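Local coordinates for protein possible TctC subunit of the Tripartite Tricarboxylate Transport(TTT) Family (PDB 6HKE) that binds malate as the periplasmic substrate-binding protein of a tripartite tricarboxylate transporter, probably delivering this C4-dicarboxylate to the membrane components for uptake, at residues S213-V218 and V222-E227; T167-S172 and G184-M189; K43-P48 and N256-R261. The protein carries 2 engineered substitutions. All coordinates share one frame; numbering follows the deposited sequence.

Contact 1. Residues S213-V218 and V222-E227; sequences SERDPV and VPTARE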
ATOM      1  N   SER A 213     -11.858 -10.444  -5.014  1.00 29.22           N
ATOM      2  CA  SER A 213     -12.713 -11.608  -5.374  1.00 30.94           C
ATOM      3  C   SER A 213     -14.056 -11.534  -4.652  1.00 31.35           C
ATOM      4  O   SER A 213     -15.046 -12.024  -5.201  1.00 27.45           O
ATOM      5  CB  SER A 213     -12.031 -12.899  -5.006  1.00 30.33           C
ATOM      6  OG  SER A 213     -10.891 -13.092  -5.821  1.00 35.65           O
ATOM      7  N   GLU A 214     -14.038 -11.029  -3.419  1.00 33.85           N
ATOM      8  CA  GLU A 214     -15.173 -11.072  -2.466  1.00 36.28           C
ATOM      9  C   GLU A 214     -15.370  -9.665  -1.901  1.00 32.77           C
ATOM     10  O   GLU A 214     -14.389  -8.901  -1.835  1.00 34.51           O
ATOM     11  CB  GLU A 214     -14.908 -12.098  -1.365  1.00 40.16           C
ATOM     12  CG  GLU A 214     -15.137 -13.538  -1.786  1.00 46.68           C
ATOM     13  CD  GLU A 214     -14.818 -14.560  -0.697  1.00 56.58           C
ATOM     14  OE1 GLU A 214     -13.656 -14.573  -0.215  1.00 62.80           O
ATOM     15  OE2 GLU A 214     -15.729 -15.340  -0.320  1.00 63.40           O
ATOM     16  N   ARG A 215     -16.611  -9.317  -1.579  1.00 31.26           N
ATOM     17  CA  ARG A 215     -16.940  -8.025  -0.928  1.00 30.05           C
ATOM     18  C   ARG A 215     -16.249  -8.014   0.428  1.00 30.29           C
ATOM     19  O   ARG A 215     -16.073  -9.098   1.004  1.00 30.84           O
ATOM     20  CB  ARG A 215     -18.452  -7.838  -0.809  1.00 28.40           C
ATOM     21  CG  ARG A 215     -19.141  -7.661  -2.153  1.00 27.84           C
ATOM     22  CD  ARG A 215     -20.444  -6.919  -1.965  1.00 26.78           C
ATOM     23  NE  ARG A 215     -21.164  -6.636  -3.189  1.00 22.83           N
ATOM     24  CZ  ARG A 215     -22.213  -5.835  -3.246  1.00 23.84           C
ATOM     25  NH1 ARG A 215     -22.654  -5.244  -2.144  1.00 22.95           N
ATOM     26  NH2 ARG A 215     -22.847  -5.653  -4.399  1.00 23.84           N
ATOM     27  N   ASP A 216     -15.826  -6.844   0.888  1.00 29.13           N
ATOM     28  CA  ASP A 216     -15.204  -6.717   2.224  1.00 30.59           C
ATOM     29  C   ASP A 216     -16.304  -6.374   3.230  1.00 29.46           C
ATOM     30  O   ASP A 216     -17.068  -5.446   3.034  1.00 26.04           O
ATOM     31  CB  ASP A 216     -14.052  -5.720   2.176  1.00 31.12           C
ATOM     32  CG  ASP A 216     -13.073  -5.866   3.324  1.00 34.32           C
ATOM     33  OD1 ASP A 216     -13.512  -5.720   4.489  1.00 39.40           O
ATOM     34  OD2 ASP A 216     -11.873  -6.104   3.046  1.00 39.88           O
ATOM     35  N   PRO A 217     -16.422  -7.107   4.352  1.00 31.00           N
ATOM     36  CA  PRO A 217     -17.454  -6.799   5.336  1.00 30.31           C
ATOM     37  C   PRO A 217     -17.366  -5.408   6.000  1.00 29.98           C
ATOM     38  O   PRO A 217     -18.362  -5.011   6.510  1.00 27.53           O
ATOM     39  CB  PRO A 217     -17.355  -7.940   6.367  1.00 30.82           C
ATOM     40  CG  PRO A 217     -16.060  -8.667   6.089  1.00 31.02           C
ATOM     41  CD  PRO A 217     -15.620  -8.293   4.688  1.00 31.11           C
ATOM     42  N   VAL A 218     -16.250  -4.669   5.940  1.00 30.67           N
ATOM     43  CA  VAL A 218     -16.213  -3.265   6.458  1.00 33.11           C
ATOM     44  C   VAL A 218     -16.790  -2.306   5.410  1.00 32.74           C
ATOM     45  O   VAL A 218     -17.056  -1.142   5.780  1.00 30.07           O
ATOM     46  CB  VAL A 218     -14.813  -2.781   6.891  1.00 35.09           C
ATOM     47  CG1 VAL A 218     -14.129  -3.762   7.828  1.00 37.78           C
ATOM     48  CG2 VAL A 218     -13.937  -2.464   5.699  1.00 36.39           C
ATOM     49  N   VAL A 222     -20.221  -2.108  -1.319  1.00 27.61           N
ATOM     50  CA  VAL A 222     -19.319  -1.861  -2.486  1.00 27.74           C
ATOM     51  C   VAL A 222     -19.147  -3.156  -3.289  1.00 25.53           C
ATOM     52  O   VAL A 222     -18.635  -4.140  -2.768  1.00 25.59           O
ATOM     53  CB  VAL A 222     -17.959  -1.322  -2.010  1.00 27.34           C
ATOM     54  CG1 VAL A 222     -16.991  -1.133  -3.169  1.00 26.62           C
ATOM     55  CG2 VAL A 222     -18.109  -0.043  -1.195  1.00 28.84           C
ATOM     56  N   PRO A 223     -19.531  -3.185  -4.584  1.00 24.48           N
ATOM     57  CA  PRO A 223     -19.416  -4.397  -5.400  1.00 26.19           C
ATOM     58  C   PRO A 223     -17.969  -4.706  -5.811  1.00 25.82           C
ATOM     59  O   PRO A 223     -17.167  -3.819  -5.960  1.00 23.00           O
ATOM     60  CB  PRO A 223     -20.281  -4.093  -6.630  1.00 26.63           C
ATOM     61  CG  PRO A 223     -20.212  -2.582  -6.755  1.00 27.09           C
ATOM     62  CD  PRO A 223     -20.103  -2.057  -5.334  1.00 25.95           C
ATOM     63  N   THR A 224     -17.660  -5.988  -5.979  1.00 28.94           N
ATOM     64  CA  THR A 224     -16.344  -6.430  -6.498  1.00 27.98           C
ATOM     65  C   THR A 224     -16.246  -5.929  -7.932  1.00 29.40           C
ATOM     66  O   THR A 224     -17.304  -5.663  -8.543  1.00 28.42           O
ATOM     67  CB  THR A 224     -16.163  -7.942  -6.400  1.00 27.17           C
ATOM     68  OG1 THR A 224     -17.234  -8.531  -7.129  1.00 27.89           O
ATOM     69  CG2 THR A 224     -16.144  -8.439  -4.972  1.00 27.25           C
ATOM     70  N   ALA A 225     -15.025  -5.775  -8.435  1.00 30.59           N
ATOM     71  CA  ALA A 225     -14.787  -5.432  -9.848  1.00 31.51           C
ATOM     72  C   ALA A 225     -15.405  -6.532 -10.723  1.00 31.68           C
ATOM     73  O   ALA A 225     -15.926  -6.190 -11.802  1.00 32.24           O
ATOM     74  CB  ALA A 225     -13.316  -5.251 -10.083  1.00 32.09           C
ATOM     75  N   ARG A 226     -15.366  -7.788 -10.255  1.00 31.97           N
ATOM     76  CA  ARG A 226     -15.903  -8.967 -10.977  1.00 32.99           C
ATOM     77  C   ARG A 226     -17.393  -8.739 -11.227  1.00 33.29           C
ATOM     78  O   ARG A 226     -17.804  -8.762 -12.400  1.00 31.97           O
ATOM     79  CB  ARG A 226     -15.704 -10.281 -10.211  1.00 36.53           C
ATOM     80  CG  ARG A 226     -16.651 -11.388 -10.674  1.00 41.63           C
ATOM     81  CD  ARG A 226     -16.223 -12.803 -10.345  1.00 45.49           C
ATOM     82  NE  ARG A 226     -14.914 -13.109 -10.918  1.00 52.06           N
ATOM     83  CZ  ARG A 226     -14.682 -13.584 -12.148  1.00 53.79           C
ATOM     84  NH1 ARG A 226     -15.674 -13.823 -12.987  1.00 54.71           N
ATOM     85  NH2 ARG A 226     -13.440 -13.809 -12.542  1.00 53.70           N
ATOM     86  N   GLU A 227     -18.170  -8.509 -10.165  1.00 31.89           N
ATOM     87  CA  GLU A 227     -19.649  -8.475 -10.272  1.00 32.94           C
ATOM     88  C   GLU A 227     -20.055  -7.239 -11.084  1.00 32.45           C
ATOM     89  O   GLU A 227     -21.081  -7.326 -11.734  1.00 37.00           O
ATOM     90  CB  GLU A 227     -20.307  -8.697  -8.899  1.00 31.11           C
ATOM     91  CG  GLU A 227     -20.193  -7.548  -7.935  1.00 31.71           C
ATOM     92  CD  GLU A 227     -20.871  -7.804  -6.595  1.00 30.39           C
ATOM     93  OE1 GLU A 227     -22.112  -7.681  -6.548  1.00 27.68           O
ATOM     94  OE2 GLU A 227     -20.159  -8.090  -5.591  1.00 27.08           O
TER
HETATM   95  O   HOH W   1     -17.171  -4.848  -0.552  1.00 21.43           O

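Contact 2. Residues T167-S172 and G184-M189; sequences TGVPFS and GQVDYM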
ATOM      1  N   THR A 167      -5.013  12.239 -17.298  1.00 31.66           N
ATOM      2  CA  THR A 167      -3.887  12.843 -16.539  1.00 31.63           C
ATOM      3  C   THR A 167      -3.776  12.211 -15.139  1.00 31.08           C
ATOM      4  O   THR A 167      -4.805  12.121 -14.445  1.00 28.81           O
ATOM      5  CB  THR A 167      -4.066  14.356 -16.395  1.00 30.59           C
ATOM      6  OG1 THR A 167      -4.342  14.836 -17.707  1.00 30.06           O
ATOM      7  CG2 THR A 167      -2.857  15.041 -15.799  1.00 30.52           C
ATOM      8  N   GLY A 168      -2.562  11.836 -14.729  1.00 29.40           N
ATOM      9  CA  GLY A 168      -2.239  11.497 -13.332  1.00 27.72           C
ATOM     10  C   GLY A 168      -1.736  12.736 -12.619  1.00 27.05           C
ATOM     11  O   GLY A 168      -1.030  13.526 -13.256  1.00 27.72           O
ATOM     12  N   VAL A 169      -2.139  12.938 -11.366  1.00 27.05           N
ATOM     13  CA  VAL A 169      -1.639  14.030 -10.481  1.00 26.66           C
ATOM     14  C   VAL A 169      -0.926  13.331  -9.327  1.00 26.95           C
ATOM     15  O   VAL A 169      -1.548  12.576  -8.573  1.00 26.95           O
ATOM     16  CB  VAL A 169      -2.782  14.959 -10.014  1.00 28.11           C
ATOM     17  CG1 VAL A 169      -2.289  16.129  -9.183  1.00 29.25           C
ATOM     18  CG2 VAL A 169      -3.591  15.492 -11.179  1.00 28.26           C
ATOM     19  N   PRO A 170       0.404  13.522  -9.186  1.00 27.67           N
ATOM     20  CA  PRO A 170       1.174  12.841  -8.152  1.00 26.13           C
ATOM     21  C   PRO A 170       1.086  13.563  -6.802  1.00 24.25           C
ATOM     22  O   PRO A 170       1.210  14.780  -6.765  1.00 23.30           O
ATOM     23  CB  PRO A 170       2.603  12.885  -8.725  1.00 27.45           C
ATOM     24  CG  PRO A 170       2.663  14.178  -9.502  1.00 28.65           C
ATOM     25  CD  PRO A 170       1.248  14.414 -10.003  1.00 28.49           C
ATOM     26  N   PHE A 171       0.919  12.791  -5.726  1.00 22.86           N
ATOM     27  CA  PHE A 171       0.861  13.288  -4.328  1.00 22.56           C
ATOM     28  C   PHE A 171       2.005  12.650  -3.539  1.00 22.16           C
ATOM     29  O   PHE A 171       2.614  11.705  -4.025  1.00 23.82           O
ATOM     30  CB  PHE A 171      -0.516  12.997  -3.713  1.00 22.83           C
ATOM     31  CG  PHE A 171      -1.616  13.889  -4.227  1.00 22.63           C
ATOM     32  CD1 PHE A 171      -2.252  13.612  -5.426  1.00 22.36           C
ATOM     33  CD2 PHE A 171      -1.963  15.048  -3.547  1.00 22.65           C
ATOM     34  CE1 PHE A 171      -3.244  14.453  -5.905  1.00 23.73           C
ATOM     35  CE2 PHE A 171      -2.944  15.892  -4.031  1.00 22.45           C
ATOM     36  CZ  PHE A 171      -3.575  15.602  -5.215  1.00 22.93           C
ATOM     37  N   SER A 172       2.296  13.194  -2.359  1.00 22.07           N
ATOM     38  CA  SER A 172       3.297  12.691  -1.383  1.00 21.81           C
ATOM     39  C   SER A 172       2.776  11.426  -0.683  1.00 21.84           C
ATOM     40  O   SER A 172       3.577  10.793   0.042  1.00 23.79           O
ATOM     41  CB  SER A 172       3.641  13.766  -0.365  1.00 21.58           C
ATOM     42  OG  SER A 172       2.470  14.289   0.258  1.00 19.82           O
ATOM     43  N   GLY A 184     -12.760  17.640  -3.905  1.00 33.54           N
ATOM     44  CA  GLY A 184     -13.068  17.531  -5.343  1.00 33.20           C
ATOM     45  C   GLY A 184     -12.011  18.168  -6.235  1.00 32.94           C
ATOM     46  O   GLY A 184     -12.374  18.509  -7.364  1.00 30.48           O
ATOM     47  N   GLN A 185     -10.754  18.293  -5.774  1.00 38.10           N
ATOM     48  CA  GLN A 185      -9.613  18.860  -6.558  1.00 38.96           C
ATOM     49  C   GLN A 185      -9.138  17.805  -7.557  1.00 34.57           C
ATOM     50  O   GLN A 185      -8.422  18.162  -8.486  1.00 35.53           O
ATOM     51  CB  GLN A 185      -8.413  19.263  -5.686  1.00 45.32           C
ATOM     52  CG  GLN A 185      -8.745  20.133  -4.471  1.00 52.72           C
ATOM     53  CD  GLN A 185      -8.184  21.540  -4.522  1.00 60.86           C
ATOM     54  OE1 GLN A 185      -7.787  22.042  -5.577  1.00 65.33           O
ATOM     55  NE2 GLN A 185      -8.177  22.203  -3.373  1.00 60.50           N
ATOM     56  N   VAL A 186      -9.480  16.540  -7.324  1.00 30.80           N
ATOM     57  CA  VAL A 186      -9.189  15.405  -8.243  1.00 28.08           C
ATOM     58  C   VAL A 186     -10.460  14.553  -8.370  1.00 28.25           C
ATOM     59  O   VAL A 186     -11.358  14.671  -7.512  1.00 29.72           O
ATOM     60  CB  VAL A 186      -7.967  14.592  -7.768  1.00 26.31           C
ATOM     61  CG1 VAL A 186      -6.676  15.384  -7.915  1.00 24.58           C
ATOM     62  CG2 VAL A 186      -8.135  14.096  -6.343  1.00 26.04           C
ATOM     63  N   ASP A 187     -10.530  13.726  -9.414  1.00 28.88           N
ATOM     64  CA  ASP A 187     -11.769  13.050  -9.876  1.00 29.05           C
ATOM     65  C   ASP A 187     -11.834  11.636  -9.306  1.00 29.66           C
ATOM     66  O   ASP A 187     -12.838  11.305  -8.655  1.00 29.16           O
ATOM     67  CB  ASP A 187     -11.853  13.124 -11.395  1.00 31.23           C
ATOM     68  CG  ASP A 187     -12.044  14.572 -11.815  1.00 32.48           C
ATOM     69  OD1 ASP A 187     -13.101  15.130 -11.474  1.00 33.15           O
ATOM     70  OD2 ASP A 187     -11.095  15.157 -12.365  1.00 33.78           O
ATOM     71  N   TYR A 188     -10.797  10.831  -9.503  1.00 29.48           N
ATOM     72  CA  TYR A 188     -10.767   9.494  -8.875  1.00 27.53           C
ATOM     73  C   TYR A 188      -9.348   9.081  -8.503  1.00 27.81           C
ATOM     74  O   TYR A 188      -8.361   9.789  -8.751  1.00 25.94           O
ATOM     75  CB  TYR A 188     -11.495   8.475  -9.747  1.00 26.84           C
ATOM     76  CG  TYR A 188     -10.865   8.112 -11.062  1.00 26.73           C
ATOM     77  CD1 TYR A 188     -11.121   8.864 -12.192  1.00 26.12           C
ATOM     78  CD2 TYR A 188     -10.125   6.946 -11.204  1.00 25.56           C
ATOM     79  CE1 TYR A 188     -10.626   8.489 -13.427  1.00 27.42           C
ATOM     80  CE2 TYR A 188      -9.611   6.569 -12.433  1.00 26.00           C
ATOM     81  CZ  TYR A 188      -9.868   7.341 -13.550  1.00 26.94           C
ATOM     82  OH  TYR A 188      -9.362   6.996 -14.771  1.00 31.04           O
ATOM     83  N   MET A 189      -9.301   7.922  -7.866  1.00 28.88           N
ATOM     84  CA  MET A 189      -8.157   7.426  -7.088  1.00 30.75           C
ATOM     85  C   MET A 189      -8.433   5.950  -6.816  1.00 29.00           C
ATOM     86  O   MET A 189      -9.613   5.607  -6.538  1.00 26.85           O
ATOM     87  CB  MET A 189      -8.118   8.222  -5.784  1.00 36.44           C
ATOM     88  CG  MET A 189      -6.794   8.280  -5.097  1.00 41.87           C
ATOM     89  SD  MET A 189      -7.076   9.326  -3.652  1.00 45.86           S
ATOM     90  CE  MET A 189      -7.212   8.100  -2.360  1.00 45.19           C
TER

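Contact 3. Residues K43-P48 and N256-R261; sequences KTLGQP and NAAVSR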
ATOM      1  N   LYS A  43       7.705  -3.351  22.811  1.00 27.76           N
ATOM      2  CA  LYS A  43       7.526  -4.261  23.988  1.00 29.22           C
ATOM      3  C   LYS A  43       8.389  -5.520  23.855  1.00 29.29           C
ATOM      4  O   LYS A  43       8.846  -6.032  24.885  1.00 31.18           O
ATOM      5  CB  LYS A  43       6.058  -4.651  24.154  1.00 29.86           C
ATOM      6  CG  LYS A  43       5.148  -3.483  24.490  1.00 34.19           C
ATOM      7  CD  LYS A  43       3.734  -3.905  24.830  1.00 38.05           C
ATOM      8  CE  LYS A  43       2.813  -2.720  25.030  1.00 42.74           C
ATOM      9  NZ  LYS A  43       1.392  -3.089  24.818  1.00 45.26           N
ATOM     10  N   THR A  44       8.618  -6.015  22.645  1.00 27.71           N
ATOM     11  CA  THR A  44       9.474  -7.207  22.418  1.00 27.22           C
ATOM     12  C   THR A  44      10.936  -6.771  22.292  1.00 23.74           C
ATOM     13  O   THR A  44      11.815  -7.479  22.781  1.00 23.36           O
ATOM     14  CB  THR A  44       8.957  -8.008  21.214  1.00 26.94           C
ATOM     15  OG1 THR A  44       7.602  -8.285  21.526  1.00 28.53           O
ATOM     16  CG2 THR A  44       9.706  -9.297  20.971  1.00 29.06           C
ATOM     17  N   LEU A  45      11.204  -5.653  21.639  1.00 22.18           N
ATOM     18  CA  LEU A  45      12.594  -5.248  21.321  1.00 22.01           C
ATOM     19  C   LEU A  45      13.293  -4.653  22.552  1.00 22.16           C
ATOM     20  O   LEU A  45      14.514  -4.783  22.607  1.00 23.79           O
ATOM     21  CB  LEU A  45      12.572  -4.260  20.148  1.00 21.75           C
ATOM     22  CG  LEU A  45      11.974  -4.809  18.859  1.00 21.46           C
ATOM     23  CD1 LEU A  45      12.054  -3.765  17.776  1.00 22.38           C
ATOM     24  CD2 LEU A  45      12.670  -6.099  18.426  1.00 21.52           C
ATOM     25  N   GLY A  46      12.575  -3.979  23.454  1.00 23.27           N
ATOM     26  CA  GLY A  46      13.157  -3.330  24.648  1.00 23.41           C
ATOM     27  C   GLY A  46      13.728  -1.956  24.328  1.00 24.99           C
ATOM     28  O   GLY A  46      14.326  -1.330  25.222  1.00 26.08           O
ATOM     29  N   GLN A  47      13.517  -1.472  23.107  1.00 25.14           N
ATOM     30  CA  GLN A  47      13.936  -0.117  22.672  1.00 26.76           C
ATOM     31  C   GLN A  47      12.769   0.530  21.933  1.00 23.81           C
ATOM     32  O   GLN A  47      11.976  -0.142  21.284  1.00 23.89           O
ATOM     33  CB  GLN A  47      15.201  -0.190  21.804  1.00 28.14           C
ATOM     34  CG  GLN A  47      16.471  -0.530  22.578  1.00 30.18           C
ATOM     35  CD  GLN A  47      16.999   0.586  23.452  1.00 32.18           C
ATOM     36  OE1 GLN A  47      16.695   1.763  23.264  1.00 34.64           O
ATOM     37  NE2 GLN A  47      17.817   0.221  24.424  1.00 33.48           N
ATOM     38  N   PRO A  48      12.628   1.867  21.981  1.00 24.69           N
ATOM     39  CA  PRO A  48      11.571   2.529  21.230  1.00 25.30           C
ATOM     40  C   PRO A  48      11.824   2.443  19.713  1.00 26.55           C
ATOM     41  O   PRO A  48      12.957   2.201  19.274  1.00 27.40           O
ATOM     42  CB  PRO A  48      11.603   3.952  21.785  1.00 25.31           C
ATOM     43  CG  PRO A  48      13.029   4.155  22.185  1.00 25.05           C
ATOM     44  CD  PRO A  48      13.498   2.810  22.695  1.00 24.90           C
ATOM     45  N   ASN A 256      11.129 -10.060  13.476  1.00 21.72           N
ATOM     46  CA  ASN A 256       9.976 -10.824  12.943  1.00 22.67           C
ATOM     47  C   ASN A 256       9.045 -11.233  14.092  1.00 22.03           C
ATOM     48  O   ASN A 256       7.803 -11.135  13.946  1.00 24.62           O
ATOM     49  CB  ASN A 256      10.458 -12.048  12.173  1.00 23.70           C
ATOM     50  CG  ASN A 256       9.310 -12.909  11.741  1.00 24.10           C
ATOM     51  OD1 ASN A 256       8.908 -13.783  12.482  1.00 29.64           O
ATOM     52  ND2 ASN A 256       8.754 -12.628  10.581  1.00 27.26           N
ATOM     53  N   ALA A 257       9.619 -11.718  15.177  1.00 21.73           N
ATOM     54  CA  ALA A 257       8.880 -12.168  16.375  1.00 22.40           C
ATOM     55  C   ALA A 257       8.221 -10.935  17.014  1.00 22.85           C
ATOM     56  O   ALA A 257       7.085 -11.057  17.500  1.00 25.47           O
ATOM     57  CB  ALA A 257       9.814 -12.896  17.323  1.00 21.18           C
ATOM     58  N   ALA A 258       8.898  -9.786  16.996  1.00 22.46           N
ATOM     59  CA  ALA A 258       8.358  -8.513  17.530  1.00 22.24           C
ATOM     60  C   ALA A 258       7.112  -8.139  16.719  1.00 20.45           C
ATOM     61  O   ALA A 258       6.095  -7.745  17.303  1.00 19.21           O
ATOM     62  CB  ALA A 258       9.408  -7.432  17.507  1.00 21.32           C
ATOM     63  N   VAL A 259       7.170  -8.298  15.409  1.00 21.11           N
ATOM     64  CA  VAL A 259       5.983  -8.029  14.551  1.00 23.06           C
ATOM     65  C   VAL A 259       4.897  -9.016  14.972  1.00 24.17           C
ATOM     66  O   VAL A 259       3.746  -8.592  15.153  1.00 25.45           O
ATOM     67  CB  VAL A 259       6.302  -8.159  13.053  1.00 22.41           C
ATOM     68  CG1 VAL A 259       5.043  -8.139  12.206  1.00 21.61           C
ATOM     69  CG2 VAL A 259       7.265  -7.080  12.599  1.00 24.86           C
ATOM     70  N   SER A 260       5.257 -10.289  15.123  1.00 25.24           N
ATOM     71  CA  SER A 260       4.270 -11.358  15.388  1.00 26.39           C
ATOM     72  C   SER A 260       3.515 -11.037  16.679  1.00 26.40           C
ATOM     73  O   SER A 260       2.279 -11.120  16.679  1.00 25.43           O
ATOM     74  CB  SER A 260       4.910 -12.705  15.454  1.00 27.27           C
ATOM     75  OG  SER A 260       3.939 -13.695  15.214  1.00 27.97           O
ATOM     76  N   ARG A 261       4.241 -10.684  17.739  1.00 26.91           N
ATOM     77  CA  ARG A 261       3.654 -10.419  19.082  1.00 27.15           C
ATOM     78  C   ARG A 261       2.822  -9.131  19.023  1.00 25.96           C
ATOM     79  O   ARG A 261       1.769  -9.072  19.710  1.00 27.49           O
ATOM     80  CB  ARG A 261       4.783 -10.444  20.114  1.00 29.50           C
ATOM     81  CG  ARG A 261       5.334 -11.850  20.324  1.00 31.90           C
ATOM     82  CD  ARG A 261       6.716 -11.927  20.955  1.00 34.17           C
ATOM     83  NE  ARG A 261       6.659 -11.384  22.303  1.00 37.31           N
ATOM     84  CZ  ARG A 261       6.264 -12.043  23.391  1.00 39.04           C
ATOM     85  NH1 ARG A 261       5.901 -13.316  23.332  1.00 43.12           N
ATOM     86  NH2 ARG A 261       6.236 -11.413  24.549  1.00 38.05           N
TER
HETATM   87  O   HOH W   2       6.337  -6.999  19.837  1.00 33.71           O

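Contact 1. Residues S213-V218 and V222-E227
R215 grips the carboxylate of E227 side-on in a two-bond salt bridge. R215 NE reaches E227 OE2 at 3.0 Å, almost straight at 174° and in the guanidinium plane, while NH2 of R215 reaches OE1 of E227, also at 3.0 Å. Both nitrogens come from above the carboxylate plane, and the two flat groups are turned 40° apart. The chain of R215, extended from CG to NE, carries the guanidinium past V222 and lays one of its faces over the V222-P223 peptide; NH1 bonds to P220 O.

E227 OE2 also accepts from T224 N (3.3 Å), which approaches from the same face as R215 NE. In return, T224 OG1 receives E227 N in an ST motif. Across the contact, the T224 methyl CG2 packs against the E214-R215 peptide, 3.4 Å from E214 C. A valine in place of T224 would probably leave E227 N without its side-chain acceptor and the start of the turn less fixed.

A water bridges D216 N and V222 O.

Both segments lie at the surface, in the loop between strands 205-210 and 236-244; beneath it, V222 and T224 pack on I210 of strand 205-210, and V222 also reaches L114 of strand 102-118.

Contact 2. Residues T167-S172 and G184-M189
V186 meets both V169 and F171 through a single methyl, CG1. This methyl lies at the edge of the phenyl ring, near its plane, at 4.1 Å from both CE1 and CZ of F171. With CG placed beside the backbone N and anti to the carbonyl carbon (chi1 -74°), the ring of F171 extends toward V186. On the strand, V169 comes no closer than 4.4 Å, from its CB to V186 CG1.

V186 is buried, whereas both of its partners are partly exposed. Its packing is closer against F171, which also lies on A177 and A180 of helix 174-182 and on A143 of strand 141-144. The V169 side is looser by its longer distance, and its strand, 167-170, pairs with 141-144. The segments bury just 93 Å² between them.

The topology is strand, helix, strand: strand 167-170 leads into helix 174-182, which closes at G184 in a Schellman motif before the chain enters strand 188-192. Strands 167-170 and 188-192 both run parallel to 141-144, which lies between them, making this a beta-alpha-beta crossover. F171 stands about 7 Å from the side chains of S151 and T174, which bind malate.

The chemistry across these segments is purely apolar, so the contact has no directional bond to fix its geometry and probably depends on loose van der Waals packing.

Contact 3. Residues K43-P48 and N256-R261
T44 lays its CB over A258, 3.8 Å from both CA and CB of that alanine, where the C-terminal end of helix 29-45 packs against helix 249-263. This is helix-to-helix packing in the periplasmic binding protein fold, joining the first helix of the chain to one near its end. The small A258 lets the backbones come close: the CA atoms of T44 and A258 are 5.2 Å apart.

L45 reaches the same alanine with one branch: L45 CD2 touches A258 CB at 3.6 Å, and its side chain also rests on K254 and L255 of helix 249-263, while A258 in turn packs on M41 of helix 29-45. The apolar part is therefore an alanine methyl held between T44, L45 and M41.

The polar part lies nearer the surface. The R261 chain bends at chi3 (64°), bringing NE toward T44; the hydroxyl meets the guanidinium at its edge, in its plane. The bond from R261 NE to T44 OG1 is weak, 3.3 Å long and bent to 151°. T44 CG2, anti to the backbone N (chi1 -56° for OG1), crosses the R261 side chain near CD and NE and is 3.8 Å from A258 CA.

Beyond L45 the helix ends, and G46 turns the chain with positive phi toward strand 49-53. A water joins T44 OG1 to A258 O, donating to the latter at 2.7 Å.

How the contacts relate
Along the chain, contact 2 closes before contact 1 opens, and both are nested inside the long loop closed by contact 3. None touches another: the centres of contacts 1 and 2 are about 24 Å apart, those of 1 and 3 about 34 Å apart, and those of 2 and 3, on opposite sides of the chain's centre, about 37 Å apart. A branched mixed sheet connects their surroundings: contact 2 involves strands 167-170 and 188-192, contact 1 follows strand 205-210, and V259 of contact 3's helix touches strand 102-118, which pairs with both 188-192 and 205-210. Contact 2 approaches the malate pocket, whereas contacts 1 and 3 belong to the scaffold away from it.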